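Local coordinates for protein thermophilic dibenzothiophene desulfurization enzyme C (Paenibacillus sp. A11-2, PDB 5XDG) that probably catalyses the FMNH2- and oxygen-dependent oxidation of dibenzothiophene to its sulfoxide and then its sulfone, as a flavin monooxygenase of the DszC family, at residues A48-G53 against R121-N126; T56-K61 against Y93-F98; P244-P249 against E332-L337. All blocks are in the same frame, centred on the assembly; numbering follows the deposited sequence.

Contact 1 of 3, residues A48-G53 against R121-N126. With FMN (flavin mononucleotide), chain E; 83U (dibenzothiophene 5-oxide), chain H.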
loop_
_atom_site.group_PDB
_atom_site.type_symbol
_atom_site.label_atom_id
_atom_site.label_comp_id
_atom_site.label_asym_id
_atom_site.label_seq_id
_atom_site.Cartn_x
_atom_site.Cartn_y
_atom_site.Cartn_z
ATOM N N ALA A 48 32.018 10.162 -24.546
ATOM C CA ALA A 48 32.213 11.106 -23.452
ATOM C C ALA A 48 32.582 10.385 -22.158
ATOM O O ALA A 48 33.417 10.867 -21.381
ATOM C CB ALA A 48 30.953 11.955 -23.257
ATOM N N ILE A 49 31.960 9.233 -21.907
ATOM C CA ILE A 49 32.339 8.440 -20.744
ATOM C C ILE A 49 33.772 7.937 -20.896
ATOM O O ILE A 49 34.548 7.948 -19.931
ATOM C CB ILE A 49 31.342 7.287 -20.547
ATOM C CG1 ILE A 49 29.964 7.843 -20.160
ATOM C CG2 ILE A 49 31.867 6.286 -19.509
ATOM C CD1 ILE A 49 28.852 6.794 -20.151
ATOM N N ARG A 50 34.141 7.496 -22.102
ATOM C CA ARG A 50 35.529 7.114 -22.363
ATOM C C ARG A 50 36.482 8.260 -22.041
ATOM O O ARG A 50 37.493 8.070 -21.347
ATOM C CB ARG A 50 35.687 6.667 -23.823
ATOM C CG ARG A 50 35.037 5.330 -24.160
ATOM C CD ARG A 50 35.492 4.839 -25.534
ATOM N NE ARG A 50 35.108 3.456 -25.786
ATOM C CZ ARG A 50 33.980 3.101 -26.390
ATOM N NH1 ARG A 50 33.698 1.819 -26.580
ATOM N NH2 ARG A 50 33.129 4.036 -26.807
ATOM N N ARG A 51 36.172 9.473 -22.525
ATOM C CA ARG A 51 37.054 10.612 -22.273
ATOM C C ARG A 51 37.113 10.979 -20.791
ATOM O O ARG A 51 38.105 11.565 -20.344
ATOM C CB ARG A 51 36.615 11.843 -23.089
ATOM C CG ARG A 51 36.716 11.667 -24.600
ATOM C CD ARG A 51 36.536 12.999 -25.346
ATOM N NE ARG A 51 35.191 13.561 -25.220
ATOM C CZ ARG A 51 34.167 13.220 -25.991
ATOM N NH1 ARG A 51 34.322 12.303 -26.933
ATOM N NH2 ARG A 51 32.980 13.791 -25.824
ATOM N N SER A 52 36.072 10.662 -20.014
ATOM C CA SER A 52 36.057 11.096 -18.621
ATOM C C SER A 52 37.095 10.372 -17.770
ATOM O O SER A 52 37.501 10.901 -16.728
ATOM C CB SER A 52 34.663 10.892 -18.000
ATOM O OG SER A 52 34.450 9.519 -17.658
ATOM N N GLY A 53 37.522 9.179 -18.172
ATOM C CA GLY A 53 38.379 8.355 -17.344
ATOM C C GLY A 53 37.649 7.486 -16.329
ATOM O O GLY A 53 38.283 6.635 -15.691
ATOM N N ARG A 121 40.724 2.764 -23.721
ATOM C CA ARG A 121 39.463 3.261 -23.147
ATOM C C ARG A 121 38.345 2.226 -23.294
ATOM O O ARG A 121 37.270 2.497 -23.842
ATOM C CB ARG A 121 39.075 4.608 -23.768
ATOM C CG ARG A 121 40.277 5.547 -23.916
ATOM C CD ARG A 121 39.880 7.000 -24.150
ATOM N NE ARG A 121 39.019 7.159 -25.314
ATOM C CZ ARG A 121 38.662 8.341 -25.814
ATOM N NH1 ARG A 121 39.087 9.468 -25.255
ATOM N NH2 ARG A 121 37.873 8.391 -26.867
ATOM N N TRP A 122 38.615 1.020 -22.800
ATOM C CA TRP A 122 37.661 -0.073 -22.897
ATOM C C TRP A 122 36.343 0.275 -22.208
ATOM O O TRP A 122 36.323 0.736 -21.063
ATOM C CB TRP A 122 38.241 -1.335 -22.257
ATOM C CG TRP A 122 39.287 -2.049 -23.057
ATOM C CD1 TRP A 122 39.813 -1.681 -24.264
ATOM C CD2 TRP A 122 39.929 -3.275 -22.693
ATOM N NE1 TRP A 122 40.753 -2.604 -24.668
ATOM C CE2 TRP A 122 40.839 -3.595 -23.720
ATOM C CE3 TRP A 122 39.822 -4.131 -21.590
ATOM C CZ2 TRP A 122 41.642 -4.739 -23.681
ATOM C CZ3 TRP A 122 40.614 -5.268 -21.550
ATOM C CH2 TRP A 122 41.515 -5.564 -22.592
ATOM N N PHE A 123 35.248 0.032 -22.916
ATOM C CA PHE A 123 33.893 0.098 -22.380
ATOM C C PHE A 123 33.355 -1.316 -22.570
ATOM O O PHE A 123 33.169 -1.768 -23.705
ATOM C CB PHE A 123 33.082 1.169 -23.128
ATOM C CG PHE A 123 31.899 1.738 -22.362
ATOM C CD1 PHE A 123 31.089 0.937 -21.573
ATOM C CD2 PHE A 123 31.591 3.092 -22.472
ATOM C CE1 PHE A 123 29.993 1.481 -20.896
ATOM C CE2 PHE A 123 30.503 3.644 -21.803
ATOM C CZ PHE A 123 29.703 2.829 -21.010
ATOM N N LEU A 124 33.182 -2.045 -21.469
ATOM C CA LEU A 124 32.934 -3.476 -21.528
ATOM C C LEU A 124 31.455 -3.772 -21.732
ATOM O O LEU A 124 30.587 -3.078 -21.194
ATOM C CB LEU A 124 33.423 -4.160 -20.247
ATOM C CG LEU A 124 34.895 -3.948 -19.886
ATOM C CD1 LEU A 124 35.232 -4.592 -18.535
ATOM C CD2 LEU A 124 35.804 -4.498 -20.980
ATOM N N GLY A 125 31.183 -4.810 -22.526
ATOM C CA GLY A 125 29.849 -5.349 -22.668
ATOM C C GLY A 125 29.875 -6.841 -22.389
ATOM O O GLY A 125 30.934 -7.429 -22.153
ATOM N N ASN A 126 28.696 -7.447 -22.439
ATOM C CA ASN A 126 28.645 -8.864 -22.136
ATOM C C ASN A 126 27.607 -9.560 -23.001
ATOM O O ASN A 126 26.648 -8.951 -23.486
ATOM C CB ASN A 126 28.345 -9.116 -20.658
ATOM C CG ASN A 126 26.878 -8.976 -20.338
ATOM O OD1 ASN A 126 26.140 -9.967 -20.285
ATOM N ND2 ASN A 126 26.436 -7.737 -20.146
HETATM N N1 FMN E . 21.127 -10.560 -18.905
HETATM C C2 FMN E . 22.492 -10.734 -19.052
HETATM O O2 FMN E . 22.977 -11.861 -18.921
HETATM N N3 FMN E . 23.312 -9.656 -19.339
HETATM C C4 FMN E . 22.765 -8.394 -19.488
HETATM O O4 FMN E . 23.488 -7.430 -19.763
HETATM C C4A FMN E . 21.389 -8.216 -19.340
HETATM N N5 FMN E . 20.856 -6.951 -19.492
HETATM C C5A FMN E . 19.493 -6.759 -19.346
HETATM C C6 FMN E . 18.938 -5.480 -19.495
HETATM C C7 FMN E . 17.566 -5.270 -19.346
HETATM C C7M FMN E . 16.970 -3.899 -19.515
HETATM C C8 FMN E . 16.755 -6.360 -19.057
HETATM C C8M FMN E . 15.270 -6.257 -18.877
HETATM C C9 FMN E . 17.304 -7.614 -18.914
HETATM C C9A FMN E . 18.671 -7.847 -19.054
HETATM N N10 FMN E . 19.194 -9.126 -18.866
HETATM C C10 FMN E . 20.562 -9.307 -19.049
HETATM C "C1'" FMN E . 18.261 -10.308 -18.644
HETATM C "C2'" FMN E . 17.935 -11.037 -17.345
HETATM O "O2'" FMN E . 19.116 -11.571 -16.779
HETATM C "C3'" FMN E . 16.930 -12.166 -17.706
HETATM O "O3'" FMN E . 17.566 -13.066 -18.597
HETATM C "C4'" FMN E . 15.606 -11.712 -18.363
HETATM O "O4'" FMN E . 15.291 -10.426 -17.880
HETATM C "C5'" FMN E . 14.422 -12.674 -18.127
HETATM O "O5'" FMN E . 13.343 -12.499 -19.046
HETATM P P FMN E . 11.815 -12.957 -18.700
HETATM O O1P FMN E . 11.449 -12.419 -17.327
HETATM O O2P FMN E . 10.830 -12.388 -19.698
HETATM O O3P FMN E . 11.669 -14.463 -18.735
HETATM C C4 83U H . 23.805 -11.920 -15.769
HETATM C C7 83U H . 25.232 -8.702 -16.077
HETATM C C1 83U H . 25.783 -11.036 -16.380
HETATM O O1 83U H . 23.316 -10.137 -14.256
HETATM C C10 83U H . 24.416 -14.572 -16.060
HETATM S S1 83U H . 23.596 -10.508 -15.665
HETATM C C2 83U H . 25.070 -12.277 -16.202
HETATM C C3 83U H . 24.889 -10.036 -16.041
HETATM C C5 83U H . 27.076 -10.691 -16.762
HETATM C C6 83U H . 25.383 -13.626 -16.343
HETATM C C8 83U H . 22.834 -12.854 -15.484
HETATM C C9 83U H . 27.428 -9.357 -16.804
HETATM C C11 83U H . 26.510 -8.367 -16.466
HETATM C C12 83U H . 23.148 -14.188 -15.634
HETATM O O HOH W 1 36.541 10.823 -27.942
#

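Contact 2 of 3, residues T56-K61 against Y93-F98. With FMN (flavin mononucleotide), chain E; 83U (dibenzothiophene 5-oxide), chain H.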
loop_
_atom_site.group_PDB
_atom_site.type_symbol
_atom_site.label_atom_id
_atom_site.label_comp_id
_atom_site.label_asym_id
_atom_site.label_seq_id
_atom_site.Cartn_x
_atom_site.Cartn_y
_atom_site.Cartn_z
ATOM N N THR A 56 37.859 3.626 -15.702
ATOM C CA THR A 56 39.053 3.089 -15.054
ATOM C C THR A 56 39.046 3.280 -13.537
ATOM O O THR A 56 40.088 3.119 -12.892
ATOM C CB THR A 56 40.310 3.729 -15.663
ATOM O OG1 THR A 56 40.430 5.088 -15.232
ATOM C CG2 THR A 56 40.237 3.696 -17.189
ATOM N N LEU A 57 37.882 3.582 -12.957
ATOM C CA LEU A 57 37.773 3.886 -11.533
ATOM C C LEU A 57 38.409 2.824 -10.637
ATOM O O LEU A 57 38.988 3.151 -9.600
ATOM C CB LEU A 57 36.298 4.038 -11.165
ATOM C CG LEU A 57 35.738 5.445 -11.299
ATOM C CD1 LEU A 57 34.225 5.393 -11.257
ATOM C CD2 LEU A 57 36.278 6.303 -10.178
ATOM N N LEU A 58 38.271 1.552 -10.989
ATOM C CA LEU A 58 38.711 0.475 -10.114
ATOM C C LEU A 58 40.058 -0.098 -10.521
ATOM O O LEU A 58 40.524 -1.057 -9.897
ATOM C CB LEU A 58 37.655 -0.638 -10.069
ATOM C CG LEU A 58 36.340 -0.245 -9.374
ATOM C CD1 LEU A 58 35.363 -1.409 -9.358
ATOM C CD2 LEU A 58 36.616 0.243 -7.947
ATOM N N ILE A 59 40.694 0.463 -11.541
ATOM C CA ILE A 59 42.031 0.041 -11.946
ATOM C C ILE A 59 43.043 0.818 -11.121
ATOM O O ILE A 59 42.929 2.040 -10.975
ATOM C CB ILE A 59 42.248 0.265 -13.450
ATOM C CG1 ILE A 59 41.309 -0.638 -14.254
ATOM C CG2 ILE A 59 43.711 0.026 -13.824
ATOM C CD1 ILE A 59 41.408 -0.467 -15.756
ATOM N N SER A 60 44.024 0.103 -10.564
ATOM C CA SER A 60 45.015 0.721 -9.695
ATOM C C SER A 60 45.744 1.848 -10.417
ATOM O O SER A 60 45.936 1.817 -11.639
ATOM C CB SER A 60 46.033 -0.323 -9.232
ATOM O OG SER A 60 46.761 -0.817 -10.347
ATOM N N LYS A 61 46.166 2.849 -9.639
ATOM C CA LYS A 61 46.964 3.934 -10.200
ATOM C C LYS A 61 48.224 3.405 -10.875
ATOM O O LYS A 61 48.660 3.954 -11.890
ATOM C CB LYS A 61 47.328 4.935 -9.109
ATOM C CG LYS A 61 46.247 5.963 -8.816
ATOM C CD LYS A 61 46.441 6.589 -7.433
ATOM C CE LYS A 61 45.255 7.458 -7.030
ATOM N NZ LYS A 61 45.309 8.825 -7.616
ATOM N N TYR A 93 26.808 -1.732 -15.874
ATOM C CA TYR A 93 27.136 -3.079 -16.343
ATOM C C TYR A 93 28.612 -3.207 -16.670
ATOM O O TYR A 93 29.197 -4.284 -16.500
ATOM C CB TYR A 93 26.306 -3.442 -17.572
ATOM C CG TYR A 93 24.940 -3.966 -17.226
ATOM C CD1 TYR A 93 24.532 -5.235 -17.629
ATOM C CD2 TYR A 93 24.061 -3.201 -16.470
ATOM C CE1 TYR A 93 23.275 -5.719 -17.304
ATOM C CE2 TYR A 93 22.814 -3.669 -16.139
ATOM C CZ TYR A 93 22.420 -4.927 -16.558
ATOM O OH TYR A 93 21.160 -5.380 -16.230
ATOM N N HIS A 94 29.225 -2.130 -17.159
ATOM C CA HIS A 94 30.667 -2.142 -17.365
ATOM C C HIS A 94 31.391 -2.572 -16.088
ATOM O O HIS A 94 32.341 -3.362 -16.137
ATOM C CB HIS A 94 31.124 -0.757 -17.841
ATOM C CG HIS A 94 32.600 -0.526 -17.733
ATOM N ND1 HIS A 94 33.488 -0.869 -18.734
ATOM C CD2 HIS A 94 33.345 0.009 -16.734
ATOM C CE1 HIS A 94 34.713 -0.539 -18.359
ATOM N NE2 HIS A 94 34.654 -0.014 -17.147
ATOM N N PHE A 95 30.928 -2.091 -14.930
ATOM C CA PHE A 95 31.597 -2.440 -13.681
ATOM C C PHE A 95 31.214 -3.827 -13.178
ATOM O O PHE A 95 32.011 -4.457 -12.472
ATOM C CB PHE A 95 31.329 -1.370 -12.628
ATOM C CG PHE A 95 32.090 -0.100 -12.888
ATOM C CD1 PHE A 95 33.446 -0.025 -12.595
ATOM C CD2 PHE A 95 31.478 0.988 -13.473
ATOM C CE1 PHE A 95 34.175 1.127 -12.863
ATOM C CE2 PHE A 95 32.205 2.146 -13.747
ATOM C CZ PHE A 95 33.551 2.212 -13.436
ATOM N N SER A 96 30.020 -4.321 -13.508
ATOM C CA SER A 96 29.740 -5.736 -13.268
ATOM C C SER A 96 30.692 -6.611 -14.080
ATOM O O SER A 96 31.280 -7.574 -13.560
ATOM C CB SER A 96 28.281 -6.056 -13.606
ATOM O OG SER A 96 28.020 -7.453 -13.449
ATOM N N ASN A 97 30.854 -6.281 -15.364
ATOM C CA ASN A 97 31.788 -7.006 -16.218
ATOM C C ASN A 97 33.214 -6.897 -15.683
ATOM O O ASN A 97 33.942 -7.897 -15.642
ATOM C CB ASN A 97 31.719 -6.469 -17.654
ATOM C CG ASN A 97 30.346 -6.666 -18.314
ATOM O OD1 ASN A 97 29.622 -7.612 -18.014
ATOM N ND2 ASN A 97 29.994 -5.755 -19.227
ATOM N N PHE A 98 33.628 -5.690 -15.274
ATOM C CA PHE A 98 34.974 -5.512 -14.736
ATOM C C PHE A 98 35.152 -6.279 -13.434
ATOM O O PHE A 98 36.213 -6.862 -13.191
ATOM C CB PHE A 98 35.290 -4.038 -14.499
ATOM C CG PHE A 98 36.681 -3.803 -13.960
ATOM C CD1 PHE A 98 37.760 -3.725 -14.827
ATOM C CD2 PHE A 98 36.915 -3.682 -12.586
ATOM C CE1 PHE A 98 39.054 -3.527 -14.337
ATOM C CE2 PHE A 98 38.201 -3.489 -12.099
ATOM C CZ PHE A 98 39.268 -3.403 -12.976
HETATM N N1 FMN E . 21.127 -10.560 -18.905
HETATM C C2 FMN E . 22.492 -10.734 -19.052
HETATM O O2 FMN E . 22.977 -11.861 -18.921
HETATM N N3 FMN E . 23.312 -9.656 -19.339
HETATM C C4 FMN E . 22.765 -8.394 -19.488
HETATM O O4 FMN E . 23.488 -7.430 -19.763
HETATM C C4A FMN E . 21.389 -8.216 -19.340
HETATM N N5 FMN E . 20.856 -6.951 -19.492
HETATM C C5A FMN E . 19.493 -6.759 -19.346
HETATM C C6 FMN E . 18.938 -5.480 -19.495
HETATM C C7 FMN E . 17.566 -5.270 -19.346
HETATM C C7M FMN E . 16.970 -3.899 -19.515
HETATM C C8 FMN E . 16.755 -6.360 -19.057
HETATM C C8M FMN E . 15.270 -6.257 -18.877
HETATM C C9 FMN E . 17.304 -7.614 -18.914
HETATM C C9A FMN E . 18.671 -7.847 -19.054
HETATM N N10 FMN E . 19.194 -9.126 -18.866
HETATM C C10 FMN E . 20.562 -9.307 -19.049
HETATM C "C1'" FMN E . 18.261 -10.308 -18.644
HETATM C "C2'" FMN E . 17.935 -11.037 -17.345
HETATM O "O2'" FMN E . 19.116 -11.571 -16.779
HETATM C "C3'" FMN E . 16.930 -12.166 -17.706
HETATM O "O3'" FMN E . 17.566 -13.066 -18.597
HETATM C "C4'" FMN E . 15.606 -11.712 -18.363
HETATM O "O4'" FMN E . 15.291 -10.426 -17.880
HETATM C "C5'" FMN E . 14.422 -12.674 -18.127
HETATM O "O5'" FMN E . 13.343 -12.499 -19.046
HETATM P P FMN E . 11.815 -12.957 -18.700
HETATM O O1P FMN E . 11.449 -12.419 -17.327
HETATM O O2P FMN E . 10.830 -12.388 -19.698
HETATM O O3P FMN E . 11.669 -14.463 -18.735
HETATM C C4 83U H . 23.805 -11.920 -15.769
HETATM C C7 83U H . 25.232 -8.702 -16.077
HETATM C C1 83U H . 25.783 -11.036 -16.380
HETATM O O1 83U H . 23.316 -10.137 -14.256
HETATM C C10 83U H . 24.416 -14.572 -16.060
HETATM S S1 83U H . 23.596 -10.508 -15.665
HETATM C C2 83U H . 25.070 -12.277 -16.202
HETATM C C3 83U H . 24.889 -10.036 -16.041
HETATM C C5 83U H . 27.076 -10.691 -16.762
HETATM C C6 83U H . 25.383 -13.626 -16.343
HETATM C C8 83U H . 22.834 -12.854 -15.484
HETATM C C9 83U H . 27.428 -9.357 -16.804
HETATM C C11 83U H . 26.510 -8.367 -16.466
HETATM C C12 83U H . 23.148 -14.188 -15.634
#

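Contact 3 of 3, residues P244-P249 against E332-L337. With 83U (dibenzothiophene 5-oxide), chain H; SO4 (sulfate ion), chain G.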
loop_
_atom_site.group_PDB
_atom_site.type_symbol
_atom_site.label_atom_id
_atom_site.label_comp_id
_atom_site.label_asym_id
_atom_site.label_seq_id
_atom_site.Cartn_x
_atom_site.Cartn_y
_atom_site.Cartn_z
ATOM N N PRO A 244 35.326 -14.796 -5.565
ATOM C CA PRO A 244 34.466 -14.461 -6.715
ATOM C C PRO A 244 32.976 -14.506 -6.416
ATOM O O PRO A 244 32.196 -13.958 -7.202
ATOM C CB PRO A 244 34.848 -15.516 -7.766
ATOM C CG PRO A 244 36.259 -15.850 -7.446
ATOM C CD PRO A 244 36.362 -15.783 -5.932
ATOM N N SER A 245 32.543 -15.154 -5.328
ATOM C CA SER A 245 31.119 -15.170 -5.021
ATOM C C SER A 245 30.596 -13.791 -4.647
ATOM O O SER A 245 29.376 -13.634 -4.486
ATOM C CB SER A 245 30.807 -16.172 -3.892
ATOM O OG SER A 245 31.377 -15.751 -2.667
ATOM N N LEU A 246 31.477 -12.796 -4.516
ATOM C CA LEU A 246 31.031 -11.425 -4.303
ATOM C C LEU A 246 30.429 -10.812 -5.559
ATOM O O LEU A 246 29.794 -9.758 -5.464
ATOM C CB LEU A 246 32.189 -10.544 -3.824
ATOM C CG LEU A 246 32.770 -10.816 -2.441
ATOM C CD1 LEU A 246 33.984 -9.950 -2.209
ATOM C CD2 LEU A 246 31.707 -10.561 -1.370
ATOM N N TRP A 247 30.629 -11.428 -6.726
ATOM C CA TRP A 247 30.139 -10.825 -7.964
ATOM C C TRP A 247 28.638 -10.557 -7.897
ATOM O O TRP A 247 28.167 -9.492 -8.318
ATOM C CB TRP A 247 30.471 -11.721 -9.158
ATOM C CG TRP A 247 29.922 -11.165 -10.438
ATOM C CD1 TRP A 247 30.514 -10.237 -11.250
ATOM C CD2 TRP A 247 28.660 -11.467 -11.028
ATOM N NE1 TRP A 247 29.693 -9.950 -12.314
ATOM C CE2 TRP A 247 28.556 -10.700 -12.209
ATOM C CE3 TRP A 247 27.607 -12.318 -10.681
ATOM C CZ2 TRP A 247 27.437 -10.753 -13.042
ATOM C CZ3 TRP A 247 26.492 -12.369 -11.510
ATOM C CH2 TRP A 247 26.416 -11.589 -12.675
ATOM N N THR A 248 27.862 -11.516 -7.391
ATOM C CA THR A 248 26.412 -11.333 -7.392
ATOM C C THR A 248 25.985 -10.176 -6.502
ATOM O O THR A 248 25.263 -9.290 -6.988
ATOM C CB THR A 248 25.717 -12.635 -6.996
ATOM O OG1 THR A 248 26.276 -13.719 -7.748
ATOM C CG2 THR A 248 24.221 -12.533 -7.282
ATOM N N PRO A 249 26.376 -10.102 -5.222
ATOM C CA PRO A 249 25.945 -8.939 -4.424
ATOM C C PRO A 249 26.428 -7.622 -4.999
ATOM O O PRO A 249 25.689 -6.633 -4.960
ATOM C CB PRO A 249 26.523 -9.220 -3.025
ATOM C CG PRO A 249 27.503 -10.347 -3.211
ATOM C CD PRO A 249 27.053 -11.123 -4.396
ATOM N N GLU A 332 29.197 -16.766 5.833
ATOM C CA GLU A 332 28.325 -15.913 6.626
ATOM C C GLU A 332 28.446 -14.457 6.196
ATOM O O GLU A 332 27.436 -13.755 6.067
ATOM C CB GLU A 332 28.665 -16.070 8.106
ATOM C CG GLU A 332 27.451 -16.078 9.013
ATOM C CD GLU A 332 27.593 -15.119 10.178
ATOM O OE1 GLU A 332 28.113 -15.531 11.238
ATOM O OE2 GLU A 332 27.194 -13.946 10.024
ATOM N N GLN A 333 29.675 -13.994 5.966
ATOM C CA GLN A 333 29.890 -12.627 5.510
ATOM C C GLN A 333 29.285 -12.409 4.131
ATOM O O GLN A 333 28.599 -11.408 3.898
ATOM C CB GLN A 333 31.386 -12.317 5.504
ATOM C CG GLN A 333 31.983 -12.196 6.899
ATOM C CD GLN A 333 33.499 -12.202 6.877
ATOM O OE1 GLN A 333 34.115 -12.700 5.935
ATOM N NE2 GLN A 333 34.105 -11.633 7.910
ATOM N N ARG A 334 29.524 -13.342 3.203
ATOM C CA ARG A 334 28.926 -13.239 1.870
ATOM C C ARG A 334 27.406 -13.318 1.944
ATOM O O ARG A 334 26.697 -12.559 1.262
ATOM C CB ARG A 334 29.471 -14.344 0.959
ATOM C CG ARG A 334 29.193 -14.161 -0.533
ATOM C CD ARG A 334 27.821 -14.706 -0.976
ATOM N NE ARG A 334 27.652 -14.619 -2.433
ATOM C CZ ARG A 334 26.518 -14.868 -3.084
ATOM N NH1 ARG A 334 25.423 -15.217 -2.417
ATOM N NH2 ARG A 334 26.470 -14.758 -4.412
ATOM N N GLY A 335 26.888 -14.234 2.767
ATOM C CA GLY A 335 25.449 -14.384 2.888
ATOM C C GLY A 335 24.787 -13.155 3.478
ATOM O O GLY A 335 23.753 -12.696 2.985
ATOM N N GLN A 336 25.368 -12.615 4.552
ATOM C CA GLN A 336 24.823 -11.398 5.145
ATOM C C GLN A 336 24.808 -10.259 4.140
ATOM O O GLN A 336 23.841 -9.490 4.077
ATOM C CB GLN A 336 25.637 -10.985 6.370
ATOM C CG GLN A 336 25.543 -11.926 7.550
ATOM C CD GLN A 336 26.166 -11.323 8.794
ATOM O OE1 GLN A 336 26.988 -10.404 8.708
ATOM N NE2 GLN A 336 25.770 -11.823 9.960
ATOM N N LEU A 337 25.897 -10.105 3.384
ATOM C CA LEU A 337 25.945 -9.055 2.369
ATOM C C LEU A 337 24.859 -9.259 1.321
ATOM O O LEU A 337 24.162 -8.312 0.940
ATOM C CB LEU A 337 27.329 -9.017 1.715
ATOM C CG LEU A 337 27.483 -8.027 0.562
ATOM C CD1 LEU A 337 27.167 -6.617 1.031
ATOM C CD2 LEU A 337 28.899 -8.110 -0.011
HETATM C C4 83U H . 23.805 -11.920 -15.769
HETATM C C7 83U H . 25.232 -8.702 -16.077
HETATM C C1 83U H . 25.783 -11.036 -16.380
HETATM O O1 83U H . 23.316 -10.137 -14.256
HETATM C C10 83U H . 24.416 -14.572 -16.060
HETATM S S1 83U H . 23.596 -10.508 -15.665
HETATM C C2 83U H . 25.070 -12.277 -16.202
HETATM C C3 83U H . 24.889 -10.036 -16.041
HETATM C C5 83U H . 27.076 -10.691 -16.762
HETATM C C6 83U H . 25.383 -13.626 -16.343
HETATM C C8 83U H . 22.834 -12.854 -15.484
HETATM C C9 83U H . 27.428 -9.357 -16.804
HETATM C C11 83U H . 26.510 -8.367 -16.466
HETATM C C12 83U H . 23.148 -14.188 -15.634
HETATM S S SO4 G . 33.819 -8.722 10.083
HETATM O O1 SO4 G . 33.959 -7.406 9.471
HETATM O O2 SO4 G . 33.407 -8.556 11.469
HETATM O O3 SO4 G . 35.104 -9.420 10.010
HETATM O O4 SO4 G . 32.799 -9.502 9.391
#

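Contact 1 of 3, residues A48-G53 against R121-N126
R50 lies across the side chain of R121 at about a right angle, its CB over one guanidinium face near the rim and 3.7 Å from R121 NE. Here helix 43-52 of the helical N-terminal domain of the acyl-CoA dehydrogenase fold meets the connection from helix 107-119 into strand 124-127 of the middle beta domain. R121, with positive phi, is the first residue to leave the preceding helix. The R50 chain is extended from CG to NE, and NE donates to R121 O at 3.1 Å; the oxygen is met almost head-on, but the N-H is bent away, with an angle of 135° at the hydrogen. The rest of that guanidinium is turned to carboxylates: NH1 pairs with D166, NH2 with D164 and D47, which probably offset the charge of R50. F123 CB sits over one face of the R50 group, 3.6 Å from R50 NH1. The F123 ring swings back to the helix, since chi1 (-156°) sets CG beside the carbonyl carbon, and it meets I49, F123 CE2 lying 3.8 Å from I49 CG2. On the outer side, R51 CG packs 3.3 Å from R121 NH1, while one water accepts from both R51 NH1 and R121 NH2. Strand 124-127 leads on from F123 to the flavin site, where N126 is an FMN-binding residue. It pairs with the flavin edge in both directions: FMN N3 donates to N126 OD1 at 3.0 Å, and N126 ND2 donates to FMN O4 at 3.0 Å.

Contact 2 of 3, residues T56-K61 against Y93-F98
F98 N donates to H94 O at 2.8 Å, a helical bond of the turn from which the F98 and F95 rings extend toward residues 56-61. The contact itself is apolar. L58 CB touches the F98 ring, 3.5 Å from F98 CE2, and I59 CG1 meets the same ring 3.7 Å from F98 CE1; F98 reaches both because its CG is anti to the backbone N (chi1 -179°). F95 takes the other two contacts: L58 CD1 lies 4.0 Å from F95 CD1 and L57 CD1 3.9 Å from F95 CZ. The three consecutive side chains lie on a type I beta turn, T56-I59, closed by I59 N to T56 O. In the N-terminal helical domain of this acyl-CoA dehydrogenase-like fold, the turn thus packs on helix 85-104, with V73 of helix 70-83 touching L57, L58 and F95. H94 CD2 lies over the centre of the F95 ring, and H94 is itself held through NE2 to L55 O and through ND1 to L124 N. The helix also carries residues that face the flavin and the sulfoxide: Y93, an FMN-binding residue, brings its ring edge up to the flavin, Y93 CE1 lying 3.0 Å from FMN O4, and N97 OD1 comes 3.1 Å from C9 of dibenzothiophene 5-oxide.

Contact 3 of 3, residues P244-P249 against E332-L337
R334 grips the backbone oxygen of S245 side-on with two nitrogens. NE donates to S245 O at 2.9 Å with an N-H···O angle of 156°, approaching from above the carbonyl plane; NH2 donates to the same oxygen at 3.1 Å, within that plane but along a more bent line. S245 O lies close to the guanidinium plane for both, so the fork fixes the rotation of the group. The side chain gets there because chi1 carries CG away from the backbone N and the chain then bends at chi2 (-86°). NH2 has a further partner in the C-terminal carboxylate, a salt bridge to S414 OXT, so this buried charge is probably neutralised there.

The hydroxyls nearby are bonded to main-chain carbonyls: S245 OG pairs with S242 O, while the same OG packs 3.4 Å from R334 CG, and T248 OG1 pairs with S411 O. T248 CB lies 3.4 Å from R334 NH2, and P249 CD lies over one guanidinium face. Beside this polar group runs an apolar seam, in which L337 CG meets P249 CB at 3.9 Å and L337 CD2 meets L246 CD2 at 4.0 Å.

W247 turns away from helix 331-358. Its NE1 is satisfied by S96 O, and W247 CZ2 comes 3.7 Å from C1 of dibenzothiophene 5-oxide, the ligand atom lying at the ring edge. The start of helix 247-276 therefore stands between the bound sulfoxide and helix 331-358, in an arrangement belonging to the C-terminal helical bundle of the acyl-CoA dehydrogenase fold.

Overall arrangement
All three contacts are buried, although contact 1 reaches the surface at R51. Contacts 1 and 2 are neighbours, their centres about 10 Å apart; they adjoin where H94 ND1 meets L124 N and N97 packs on strand 124-127. Both touch FMN, and all three touch the sulfoxide. Contact 3 lies about 18 Å from contact 2, centre to centre, and is joined to it by W247 NE1 and S96 O, so helix 85-104 links the N-terminal domain to the C-terminal bundle. Their chemistry differs: contact 2 is apolar throughout, whereas contacts 1 and 3 each use an arginine to bind a main-chain carbonyl, backed by aspartates in contact 1 and by the C-terminal carboxylate in contact 3.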